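Local coordinates for protein glycosyl hydrolase family 10 (Prevotella bryantii, PDB 4MGQ) that probably cleaves internal beta-1,4-xylosidic linkages of xylan, the piece described here being a calcium-containing carbohydrate-binding module rather than the catalytic domain, at residues C61-W66 / F104-L109; L53-S58 / T87-A92. One frame throughout, in Å; residues are numbered along the deposited sequence.

Interaction 1: residues C61-W66 / F104-L109; sequences CDVTVW and FELGTL
E105 (chi1 -58°) and W66 (chi1 -61°) both place CG beside the backbone N and anti to the carbonyl carbon. The glutamate chain is bent at chi2 (-62°), which folds it across the indole, with E105 CG 3.6 Å from the centroid of the W66 six-membered ring, a CH-pi contact over the face. The carboxylate continues across this face almost flat, its plane nearly parallel to that of the ring, and E105 OE1 lies 3.4 Å from W66 CZ3. R103 makes a long, weak ion pair with this carboxylate, whereas E34 brings a second carboxylate close to it, which might raise the glutamate's proton affinity. The edge-to-face neighbour of W66 is Y74.

Between the backbones, E105 N donates to T64 O at 2.8 Å, a nearly straight bond. Beyond it the chains part, and a water bridges them: it donates to D62 O and accepts from T64 N at 2.9 Å, and also approaches E105 O, at a separation short enough to be doubtful in detail. Farther along, at the end of the type I turn from L106 to L109, L109 CD2 reaches back to C61 CB at 3.9 Å.

The other side of the strand pair is apolar. V65 CG2 sits over one face of the F104 ring, 4.0 Å from its centroid, while V63 CG1 meets both F104 and L106; F80 packs on both valines and on F104. The side bearing V63, V65 and F104 turns inward, and L106 meets I21 and M23 of the opposing sheet, as in the beta-sandwich of carbohydrate-binding modules.

Interaction 2: residues L53-S58 / T87-A92; sequences LRVKTS and TTVAQA
V89 N and L53 O form the shortest of four backbone hydrogen bonds, 2.8 Å, and it is returned by a longer one of 3.2 Å from L53 N to V89 O. Two residues on, V55 and T87 repeat the exchange, with V55 N donating to T87 O at 3.0 Å and T87 N to V55 O at 3.1 Å. This is the antiparallel ladder by which the outermost strand 87-94 is joined to one sheet of the beta-sandwich. Between the two hydrogen-bonded pairs lies the non-hydrogen-bonded pair R54 and T88, where R54 CA comes within 3.2 Å of T87 O in a CA-H...O contact. The directions of the short segments 53-57 and 87-92 differ by 130°, a strongly twisted pair, and a backbone bond between Q91 and L51 continues the ladder.

R54, on the side of the sheet shared with T88, sends its chain out extended from CG to NE, carrying the guanidinium away from 87-92 to D116, which it meets through NH2, and to salt bridges with D117 and D156; W86 adds a cation-pi contact. As D116 is a calcium ligand, together with H17, T133 and E135, R54 is a second-shell residue that probably helps to position it.

On the inner face, L53 and V89 run abreast into the core, with L53 CD2 against V89 CG1. V55 reaches the other branch of that valine, V55 CG1 being 3.9 Å from V89 CG2. F80 and M115 continue this packing. At the edge, T87 OG1 is tucked over its own backbone (chi1 61°), which brings this hydroxyl within 2.7 Å of a water that also lies beside V55 O.

How the interactions relate
Interactions 1 and 2 illustrate how a beta-sandwich is laced together: each pairs neighbouring strands, but in different sheets, and their centres are 12 Å apart. The segments alternate along the chain, in the order 53-58, 61-66, 87-92, 104-109. The chain thus passes from the sheet of interaction 2 to that of interaction 1 between strands 48-57 and 61-69, and again between 87-94 and 99-105. Apart from adjoining in the sequence, the segments of the two contacts do not touch, yet F80 packs against side chains of both, joining their apolar faces. Interaction 2 lies nearer the calcium site, whereas interaction 1 includes the strand end that leads into the loop before 111-121.

Interaction 1: residues C61-W66 / F104-L109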
loop_
_atom_site.group_PDB
_atom_site.type_symbol
_atom_site.label_atom_id
_atom_site.label_comp_id
_atom_site.label_asym_id
_atom_site.label_seq_id
_atom_site.Cartn_x
_atom_site.Cartn_y
_atom_site.Cartn_z
ATOM N N CYS A 61 -7.287 7.198 -11.030
ATOM C CA CYS A 61 -8.287 6.301 -10.468
ATOM C C CYS A 61 -8.471 6.538 -8.978
ATOM O O CYS A 61 -7.693 7.261 -8.345
ATOM C CB CYS A 61 -7.890 4.842 -10.705
ATOM S SG CYS A 61 -6.319 4.392 -9.877
ATOM N N ASP A 62 -9.528 5.934 -8.445
ATOM C CA ASP A 62 -9.709 5.737 -7.011
ATOM C C ASP A 62 -9.078 4.410 -6.623
ATOM O O ASP A 62 -9.264 3.405 -7.309
ATOM C CB ASP A 62 -11.193 5.710 -6.626
ATOM C CG ASP A 62 -11.856 7.066 -6.711
ATOM O OD1 ASP A 62 -11.157 8.075 -6.927
ATOM O OD2 ASP A 62 -13.090 7.120 -6.531
ATOM N N VAL A 63 -8.329 4.394 -5.529
ATOM C CA VAL A 63 -7.813 3.132 -5.027
ATOM C C VAL A 63 -8.551 2.810 -3.734
ATOM O O VAL A 63 -8.429 3.519 -2.728
ATOM C CB VAL A 63 -6.288 3.165 -4.783
ATOM C CG1 VAL A 63 -5.832 1.822 -4.236
ATOM C CG2 VAL A 63 -5.548 3.478 -6.092
ATOM N N THR A 64 -9.346 1.750 -3.782
ATOM C CA THR A 64 -10.180 1.360 -2.651
ATOM C C THR A 64 -9.416 0.478 -1.664
ATOM O O THR A 64 -8.755 -0.485 -2.067
ATOM C CB THR A 64 -11.428 0.612 -3.152
ATOM O OG1 THR A 64 -12.171 1.485 -4.004
ATOM C CG2 THR A 64 -12.310 0.186 -1.999
ATOM N N VAL A 65 -9.500 0.833 -0.384
ATOM C CA VAL A 65 -8.894 0.041 0.689
ATOM C C VAL A 65 -9.941 -0.295 1.745
ATOM O O VAL A 65 -10.533 0.604 2.335
ATOM C CB VAL A 65 -7.720 0.778 1.373
ATOM C CG1 VAL A 65 -7.097 -0.113 2.437
ATOM C CG2 VAL A 65 -6.647 1.195 0.350
ATOM N N TRP A 66 -10.186 -1.584 1.971
ATOM C CA TRP A 66 -11.107 -2.016 3.024
ATOM C C TRP A 66 -10.334 -2.701 4.142
ATOM O O TRP A 66 -9.756 -3.766 3.920
ATOM C CB TRP A 66 -12.165 -2.997 2.498
ATOM C CG TRP A 66 -13.072 -2.470 1.430
ATOM C CD1 TRP A 66 -13.477 -1.176 1.241
ATOM C CD2 TRP A 66 -13.694 -3.243 0.403
ATOM N NE1 TRP A 66 -14.313 -1.103 0.141
ATOM C CE2 TRP A 66 -14.458 -2.360 -0.386
ATOM C CE3 TRP A 66 -13.673 -4.603 0.071
ATOM C CZ2 TRP A 66 -15.201 -2.795 -1.485
ATOM C CZ3 TRP A 66 -14.410 -5.034 -1.014
ATOM C CH2 TRP A 66 -15.158 -4.129 -1.788
ATOM N N PHE A 104 -6.448 -4.032 -0.391
ATOM C CA PHE A 104 -6.441 -3.118 -1.531
ATOM C C PHE A 104 -7.274 -3.753 -2.642
ATOM O O PHE A 104 -6.919 -4.803 -3.172
ATOM C CB PHE A 104 -5.008 -2.824 -2.014
ATOM C CG PHE A 104 -4.200 -1.959 -1.073
ATOM C CD1 PHE A 104 -3.781 -2.444 0.162
ATOM C CD2 PHE A 104 -3.825 -0.670 -1.443
ATOM C CE1 PHE A 104 -3.024 -1.653 1.026
ATOM C CE2 PHE A 104 -3.051 0.133 -0.586
ATOM C CZ PHE A 104 -2.656 -0.358 0.649
ATOM N N GLU A 105 -8.389 -3.117 -2.979
ATOM C CA GLU A 105 -9.314 -3.642 -3.985
ATOM C C GLU A 105 -8.960 -3.098 -5.356
ATOM O O GLU A 105 -9.266 -1.945 -5.668
ATOM C CB GLU A 105 -10.743 -3.269 -3.619
ATOM C CG GLU A 105 -11.151 -3.772 -2.246
ATOM C CD GLU A 105 -11.111 -5.280 -2.173
ATOM O OE1 GLU A 105 -11.800 -5.933 -2.992
ATOM O OE2 GLU A 105 -10.374 -5.823 -1.322
ATOM N N LEU A 106 -8.305 -3.918 -6.169
ATOM C CA LEU A 106 -7.760 -3.453 -7.433
ATOM C C LEU A 106 -8.522 -3.989 -8.638
ATOM O O LEU A 106 -8.103 -3.774 -9.770
ATOM C CB LEU A 106 -6.291 -3.860 -7.561
ATOM C CG LEU A 106 -5.345 -3.485 -6.415
ATOM C CD1 LEU A 106 -3.951 -4.042 -6.680
ATOM C CD2 LEU A 106 -5.289 -1.983 -6.241
ATOM N N GLY A 107 -9.627 -4.684 -8.394
ATOM C CA GLY A 107 -10.269 -5.455 -9.442
ATOM C C GLY A 107 -10.794 -4.667 -10.623
ATOM O O GLY A 107 -10.734 -5.145 -11.756
ATOM N N THR A 108 -11.327 -3.477 -10.370
ATOM C CA THR A 108 -11.906 -2.685 -11.453
ATOM C C THR A 108 -10.858 -1.812 -12.161
ATOM O O THR A 108 -11.175 -1.114 -13.130
ATOM C CB THR A 108 -13.058 -1.796 -10.937
ATOM O OG1 THR A 108 -12.543 -0.790 -10.062
ATOM C CG2 THR A 108 -14.098 -2.635 -10.189
ATOM N N LEU A 109 -9.611 -1.855 -11.687
ATOM C CA LEU A 109 -8.553 -1.044 -12.280
ATOM C C LEU A 109 -7.922 -1.741 -13.479
ATOM O O LEU A 109 -7.978 -2.962 -13.600
ATOM C CB LEU A 109 -7.468 -0.726 -11.244
ATOM C CG LEU A 109 -7.971 -0.141 -9.925
ATOM C CD1 LEU A 109 -6.760 0.151 -9.025
ATOM C CD2 LEU A 109 -8.820 1.116 -10.136
HETATM O O HOH W 1 -9.586 0.441 -6.321
#

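Interaction 2: residues L53-S58 / T87-A92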
loop_
_atom_site.group_PDB
_atom_site.type_symbol
_atom_site.label_atom_id
_atom_site.label_comp_id
_atom_site.label_asym_id
_atom_site.label_seq_id
_atom_site.Cartn_x
_atom_site.Cartn_y
_atom_site.Cartn_z
ATOM N N LEU A 53 1.362 7.097 1.973
ATOM C CA LEU A 53 2.157 6.453 0.934
ATOM C C LEU A 53 2.344 7.416 -0.226
ATOM O O LEU A 53 1.763 8.503 -0.226
ATOM C CB LEU A 53 1.482 5.153 0.470
ATOM C CG LEU A 53 0.127 5.261 -0.244
ATOM C CD1 LEU A 53 0.193 4.523 -1.582
ATOM C CD2 LEU A 53 -1.023 4.749 0.606
ATOM N N ARG A 54 3.178 7.046 -1.193
ATOM C CA ARG A 54 3.102 7.707 -2.492
ATOM C C ARG A 54 2.649 6.672 -3.507
ATOM O O ARG A 54 2.947 5.483 -3.375
ATOM C CB ARG A 54 4.429 8.361 -2.909
ATOM C CG ARG A 54 5.632 7.447 -3.009
ATOM C CD ARG A 54 6.876 8.228 -3.498
ATOM N NE ARG A 54 7.989 7.310 -3.677
ATOM C CZ ARG A 54 8.748 7.242 -4.766
ATOM N NH1 ARG A 54 8.547 8.082 -5.775
ATOM N NH2 ARG A 54 9.719 6.347 -4.835
ATOM N N VAL A 55 1.921 7.133 -4.520
ATOM C CA VAL A 55 1.322 6.223 -5.480
ATOM C C VAL A 55 1.388 6.829 -6.880
ATOM O O VAL A 55 1.387 8.054 -7.034
ATOM C CB VAL A 55 -0.142 5.902 -5.100
ATOM C CG1 VAL A 55 -1.009 7.163 -5.164
ATOM C CG2 VAL A 55 -0.697 4.789 -5.987
ATOM N N LYS A 56 1.450 5.962 -7.880
ATOM C CA LYS A 56 1.443 6.348 -9.285
ATOM C C LYS A 56 0.671 5.261 -10.030
ATOM O O LYS A 56 0.826 4.079 -9.738
ATOM C CB LYS A 56 2.888 6.497 -9.800
ATOM C CG LYS A 56 3.061 6.708 -11.306
ATOM C CD LYS A 56 4.539 6.552 -11.686
ATOM C CE LYS A 56 4.736 6.496 -13.197
ATOM N NZ LYS A 56 4.479 7.830 -13.827
ATOM N N THR A 57 -0.191 5.652 -10.963
ATOM C CA THR A 57 -0.905 4.667 -11.773
ATOM C C THR A 57 -0.828 5.071 -13.235
ATOM O O THR A 57 -0.510 6.216 -13.528
ATOM C CB THR A 57 -2.382 4.521 -11.365
ATOM O OG1 THR A 57 -2.958 5.817 -11.161
ATOM C CG2 THR A 57 -2.524 3.685 -10.078
ATOM N N SER A 58 -1.106 4.139 -14.143
ATOM C CA SER A 58 -1.036 4.454 -15.572
ATOM C C SER A 58 -2.309 5.167 -16.024
ATOM O O SER A 58 -2.373 5.698 -17.131
ATOM C CB SER A 58 -0.784 3.199 -16.396
ATOM O OG SER A 58 -1.730 2.188 -16.098
ATOM N N THR A 87 2.134 11.022 -6.456
ATOM C CA THR A 87 1.562 11.950 -5.484
ATOM C C THR A 87 1.591 11.323 -4.106
ATOM O O THR A 87 1.612 10.098 -3.985
ATOM C CB THR A 87 0.103 12.326 -5.790
ATOM O OG1 THR A 87 -0.715 11.150 -5.755
ATOM C CG2 THR A 87 -0.016 12.999 -7.151
ATOM N N THR A 88 1.556 12.166 -3.076
ATOM C CA THR A 88 1.530 11.672 -1.703
ATOM C C THR A 88 0.109 11.557 -1.187
ATOM O O THR A 88 -0.766 12.357 -1.524
ATOM C CB THR A 88 2.324 12.569 -0.759
ATOM O OG1 THR A 88 1.747 13.877 -0.767
ATOM C CG2 THR A 88 3.769 12.636 -1.203
ATOM N N VAL A 89 -0.099 10.538 -0.367
ATOM C CA VAL A 89 -1.390 10.185 0.181
ATOM C C VAL A 89 -1.304 10.232 1.693
ATOM O O VAL A 89 -0.321 9.760 2.267
ATOM C CB VAL A 89 -1.811 8.757 -0.259
ATOM C CG1 VAL A 89 -2.978 8.228 0.588
ATOM C CG2 VAL A 89 -2.115 8.722 -1.752
ATOM N N ALA A 90 -2.317 10.808 2.331
ATOM C CA ALA A 90 -2.467 10.693 3.775
ATOM C C ALA A 90 -3.950 10.637 4.093
ATOM O O ALA A 90 -4.663 11.632 3.938
ATOM C CB ALA A 90 -1.797 11.861 4.501
ATOM N N GLN A 91 -4.420 9.468 4.513
ATOM C CA GLN A 91 -5.844 9.286 4.776
ATOM C C GLN A 91 -6.065 8.661 6.142
ATOM O O GLN A 91 -5.608 7.553 6.404
ATOM C CB GLN A 91 -6.502 8.408 3.701
ATOM C CG GLN A 91 -6.551 9.021 2.308
ATOM C CD GLN A 91 -7.436 10.256 2.233
ATOM O OE1 GLN A 91 -8.366 10.428 3.025
ATOM N NE2 GLN A 91 -7.139 11.132 1.278
ATOM N N ALA A 92 -6.793 9.375 6.993
ATOM C CA ALA A 92 -7.105 8.889 8.329
ATOM C C ALA A 92 -8.476 8.231 8.350
ATOM O O ALA A 92 -9.363 8.589 7.572
ATOM C CB ALA A 92 -7.051 10.023 9.329
HETATM O O HOH W 2 -0.659 9.705 -8.037
#